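Local coordinates for protein imidazoleglycerol-phosphate dehydratase (PDB 2AE8) that catalyses the manganese-dependent dehydration of imidazoleglycerol phosphate to imidazoleacetol phosphate, the sixth step of histidine biosynthesis, at residues M108-T120 against A130-L142. Numbering follows the deposited sequence.
Sequences MIKDKKHFVRYGT and ARVVVDISGRPYL
R117 grips the carboxylate of D135 side-on: NE donates to OD1 at 2.7 Å and NH2 to OD2 at 3.2 Å, both nearly straight, onto syn lone pairs. The two bonds fix the guanidinium's rotation and leave the planes nearly coplanar, 26° apart. The chain reaches D135 fully extended, CG anti to the backbone N (chi1 180°). Y118 backs this pair: its ring lies beside the D135 carboxylate, receives R117 CG over one face, and sets OH 3.3 Å above the guanidinium plane; that hydroxyl is hydrogen-bonded to K195 of a second subunit. R139 brings NH2 to the guanidinium edge, 3.6 Å from R117 NH2, two cationic groups gathered where substrate probably binds. Next after D135, I136 touches CG2 of I109 and CE1 of F115 with its CG2 methyl, 3.6 Å from each, so helix 90-111 and the following loop close over it; A204 and L205 of helix 186-205 also pack on it. I136 N donates to R117 O, and G119 and V134 form a hydrogen-bonded pair flanked by the non-hydrogen-bonded pairs Y118-D135 and T120-V133. This is the open end of an antiparallel beta hairpin, 118-125 with 128-135, in one half-domain of the IGPD fold, where strand 118-125 is the outermost of its sheet within this chain; it carries two arginines assigned by similarity to the substrate site.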
# COMPACT_ATOMS: atom_id res chain seq x y z
N MSE B 108 17.43 -46.96 27.68
CA MSE B 108 16.58 -47.95 27.03
C MSE B 108 16.91 -48.18 25.55
O MSE B 108 16.92 -49.33 25.06
CB MSE B 108 15.11 -47.56 27.17
CG MSE B 108 14.17 -48.51 26.48
SE MSE B 108 12.33 -47.95 26.61
CE MSE B 108 12.17 -47.80 28.57
N ILE B 109 17.15 -47.08 24.83
CA ILE B 109 17.48 -47.14 23.41
C ILE B 109 18.84 -47.81 23.17
O ILE B 109 18.98 -48.65 22.28
CB ILE B 109 17.43 -45.71 22.77
CG1 ILE B 109 15.97 -45.28 22.60
CG2 ILE B 109 18.12 -45.72 21.43
CD1 ILE B 109 15.74 -43.76 22.49
N LYS B 110 19.82 -47.43 23.98
CA LYS B 110 21.15 -48.03 23.93
C LYS B 110 21.09 -49.56 24.01
O LYS B 110 21.75 -50.24 23.21
CB LYS B 110 22.05 -47.45 25.02
CG LYS B 110 22.52 -46.03 24.69
CD LYS B 110 23.51 -45.47 25.69
CE LYS B 110 24.24 -44.30 25.07
NZ LYS B 110 24.80 -43.34 26.09
N ASP B 111 20.27 -50.09 24.91
CA ASP B 111 20.15 -51.54 25.09
C ASP B 111 19.37 -52.27 24.01
O ASP B 111 19.62 -53.45 23.76
CB ASP B 111 19.60 -51.88 26.48
CG ASP B 111 20.56 -51.51 27.59
OD1 ASP B 111 21.80 -51.61 27.40
OD2 ASP B 111 20.08 -51.13 28.68
N LYS B 112 18.42 -51.60 23.36
CA LYS B 112 17.79 -52.16 22.18
C LYS B 112 18.79 -52.04 21.04
O LYS B 112 19.55 -51.08 20.97
CB LYS B 112 16.50 -51.42 21.84
CG LYS B 112 15.31 -51.75 22.73
CD LYS B 112 14.15 -50.78 22.46
CE LYS B 112 12.79 -51.43 22.67
NZ LYS B 112 12.40 -52.30 21.51
N LYS B 113 18.82 -53.02 20.15
CA LYS B 113 19.72 -52.92 19.00
C LYS B 113 18.93 -52.76 17.70
O LYS B 113 19.32 -51.96 16.84
CB LYS B 113 20.68 -54.12 18.93
CG LYS B 113 22.14 -53.81 19.37
CD LYS B 113 22.30 -53.52 20.88
CE LYS B 113 22.50 -54.79 21.71
NZ LYS B 113 21.24 -55.58 21.95
N HIS B 114 17.84 -53.50 17.58
CA HIS B 114 17.01 -53.50 16.39
C HIS B 114 15.57 -53.01 16.68
O HIS B 114 14.78 -53.71 17.32
CB HIS B 114 16.94 -54.92 15.80
CG HIS B 114 18.24 -55.40 15.21
ND1 HIS B 114 18.83 -56.59 15.59
CD2 HIS B 114 19.04 -54.86 14.26
CE1 HIS B 114 19.94 -56.76 14.90
NE2 HIS B 114 20.10 -55.73 14.09
N PHE B 115 15.25 -51.81 16.19
CA PHE B 115 13.91 -51.24 16.32
C PHE B 115 13.49 -50.52 15.03
O PHE B 115 14.32 -50.25 14.16
CB PHE B 115 13.83 -50.31 17.54
CG PHE B 115 15.04 -49.43 17.71
CD1 PHE B 115 15.20 -48.28 16.93
CD2 PHE B 115 16.02 -49.74 18.64
CE1 PHE B 115 16.32 -47.47 17.07
CE2 PHE B 115 17.15 -48.93 18.79
CZ PHE B 115 17.30 -47.79 18.00
N VAL B 116 12.19 -50.24 14.91
CA VAL B 116 11.61 -49.59 13.73
C VAL B 116 12.28 -48.24 13.45
O VAL B 116 12.47 -47.87 12.29
CB VAL B 116 10.06 -49.46 13.86
CG1 VAL B 116 9.44 -48.61 12.74
CG2 VAL B 116 9.42 -50.85 13.90
N ARG B 117 12.65 -47.53 14.52
CA ARG B 117 13.43 -46.28 14.46
C ARG B 117 12.62 -45.02 14.07
O ARG B 117 12.78 -43.97 14.70
CB ARG B 117 14.69 -46.40 13.57
CG ARG B 117 15.47 -45.08 13.51
CD ARG B 117 16.75 -45.16 12.72
NE ARG B 117 17.18 -43.79 12.42
CZ ARG B 117 18.33 -43.46 11.85
NH1 ARG B 117 19.22 -44.40 11.54
NH2 ARG B 117 18.60 -42.18 11.60
N TYR B 118 11.77 -45.15 13.06
CA TYR B 118 10.96 -44.04 12.56
C TYR B 118 9.51 -44.21 12.96
O TYR B 118 8.92 -45.27 12.75
CB TYR B 118 11.07 -43.96 11.02
CG TYR B 118 12.50 -43.98 10.52
CD1 TYR B 118 13.12 -45.18 10.13
CD2 TYR B 118 13.25 -42.80 10.44
CE1 TYR B 118 14.43 -45.21 9.68
CE2 TYR B 118 14.57 -42.82 9.99
CZ TYR B 118 15.15 -44.03 9.62
OH TYR B 118 16.46 -44.05 9.18
N GLY B 119 8.91 -43.18 13.55
CA GLY B 119 7.47 -43.19 13.85
C GLY B 119 6.83 -41.83 13.57
O GLY B 119 7.40 -40.80 13.93
N THR B 120 5.67 -41.86 12.91
CA THR B 120 4.85 -40.67 12.65
C THR B 120 3.40 -40.92 13.11
O THR B 120 2.82 -41.96 12.79
CB THR B 120 4.86 -40.32 11.14
OG1 THR B 120 6.18 -39.90 10.77
CG2 THR B 120 3.89 -39.19 10.81
N ALA B 130 -2.77 -32.62 15.43
CA ALA B 130 -1.33 -32.56 15.57
C ALA B 130 -0.64 -33.69 14.83
O ALA B 130 -1.19 -34.81 14.70
CB ALA B 130 -0.92 -32.56 17.04
N ARG B 131 0.57 -33.40 14.34
CA ARG B 131 1.44 -34.42 13.76
C ARG B 131 2.76 -34.41 14.51
O ARG B 131 3.35 -33.35 14.72
CB ARG B 131 1.72 -34.18 12.27
CG ARG B 131 2.78 -35.13 11.69
CD ARG B 131 3.21 -34.76 10.28
NE ARG B 131 3.89 -33.46 10.25
CZ ARG B 131 3.53 -32.44 9.49
NH1 ARG B 131 2.49 -32.56 8.67
NH2 ARG B 131 4.22 -31.30 9.54
N VAL B 132 3.22 -35.59 14.90
CA VAL B 132 4.55 -35.71 15.49
C VAL B 132 5.33 -36.78 14.74
O VAL B 132 4.80 -37.87 14.47
CB VAL B 132 4.52 -35.99 16.99
CG1 VAL B 132 5.94 -36.16 17.53
CG2 VAL B 132 3.80 -34.82 17.72
N VAL B 133 6.57 -36.45 14.40
CA VAL B 133 7.49 -37.31 13.68
C VAL B 133 8.68 -37.52 14.59
O VAL B 133 9.31 -36.56 15.01
CB VAL B 133 7.98 -36.65 12.34
CG1 VAL B 133 9.04 -37.51 11.66
CG2 VAL B 133 6.80 -36.40 11.38
N VAL B 134 8.99 -38.78 14.92
CA VAL B 134 10.23 -39.06 15.66
C VAL B 134 11.18 -40.01 14.95
O VAL B 134 10.76 -40.95 14.27
CB VAL B 134 10.06 -39.40 17.21
CG1 VAL B 134 8.66 -39.17 17.76
CG2 VAL B 134 10.68 -40.77 17.62
N ASP B 135 12.46 -39.70 15.06
CA ASP B 135 13.51 -40.55 14.54
C ASP B 135 14.45 -40.82 15.70
O ASP B 135 15.08 -39.90 16.22
CB ASP B 135 14.23 -39.85 13.38
CG ASP B 135 15.42 -40.65 12.84
OD1 ASP B 135 15.67 -41.77 13.34
OD2 ASP B 135 16.11 -40.16 11.91
N ILE B 136 14.53 -42.09 16.11
CA ILE B 136 15.55 -42.51 17.09
C ILE B 136 16.89 -42.53 16.33
O ILE B 136 17.35 -43.59 15.89
CB ILE B 136 15.22 -43.88 17.73
CG1 ILE B 136 13.82 -43.86 18.35
CG2 ILE B 136 16.27 -44.25 18.78
CD1 ILE B 136 13.34 -45.26 18.85
N SER B 137 17.48 -41.35 16.16
CA SER B 137 18.60 -41.15 15.26
C SER B 137 19.94 -41.04 15.98
O SER B 137 21.00 -41.22 15.37
CB SER B 137 18.40 -39.84 14.50
OG SER B 137 18.33 -38.78 15.43
N GLY B 138 19.89 -40.69 17.26
CA GLY B 138 21.11 -40.34 17.99
C GLY B 138 21.55 -38.89 17.78
O GLY B 138 22.53 -38.46 18.38
N ARG B 139 20.84 -38.15 16.93
CA ARG B 139 21.13 -36.72 16.72
C ARG B 139 20.07 -35.88 17.46
O ARG B 139 18.93 -35.80 17.01
CB ARG B 139 21.11 -36.37 15.23
CG ARG B 139 22.19 -37.05 14.39
CD ARG B 139 22.06 -36.62 12.91
NE ARG B 139 20.90 -37.23 12.27
CZ ARG B 139 20.95 -38.35 11.55
NH1 ARG B 139 22.10 -38.99 11.40
NH2 ARG B 139 19.85 -38.84 10.98
N PRO B 140 20.43 -35.28 18.60
CA PRO B 140 19.42 -34.61 19.42
C PRO B 140 18.94 -33.31 18.75
O PRO B 140 19.75 -32.41 18.49
CB PRO B 140 20.16 -34.30 20.72
CG PRO B 140 21.45 -35.12 20.65
CD PRO B 140 21.77 -35.15 19.19
N TYR B 141 17.64 -33.26 18.44
CA TYR B 141 17.08 -32.13 17.67
C TYR B 141 15.56 -32.10 17.80
O TYR B 141 14.89 -33.10 17.54
CB TYR B 141 17.42 -32.22 16.17
CG TYR B 141 17.17 -30.91 15.44
CD1 TYR B 141 15.88 -30.56 15.00
CD2 TYR B 141 18.21 -30.00 15.24
CE1 TYR B 141 15.65 -29.33 14.38
CE2 TYR B 141 17.99 -28.78 14.61
CZ TYR B 141 16.71 -28.46 14.19
OH TYR B 141 16.53 -27.25 13.58
N LEU B 142 15.03 -30.93 18.17
CA LEU B 142 13.58 -30.70 18.24
C LEU B 142 13.16 -29.51 17.39
O LEU B 142 13.68 -28.40 17.57
CB LEU B 142 13.15 -30.40 19.68
CG LEU B 142 11.69 -30.01 19.90
CD1 LEU B 142 10.67 -31.13 19.53
CD2 LEU B 142 11.45 -29.52 21.31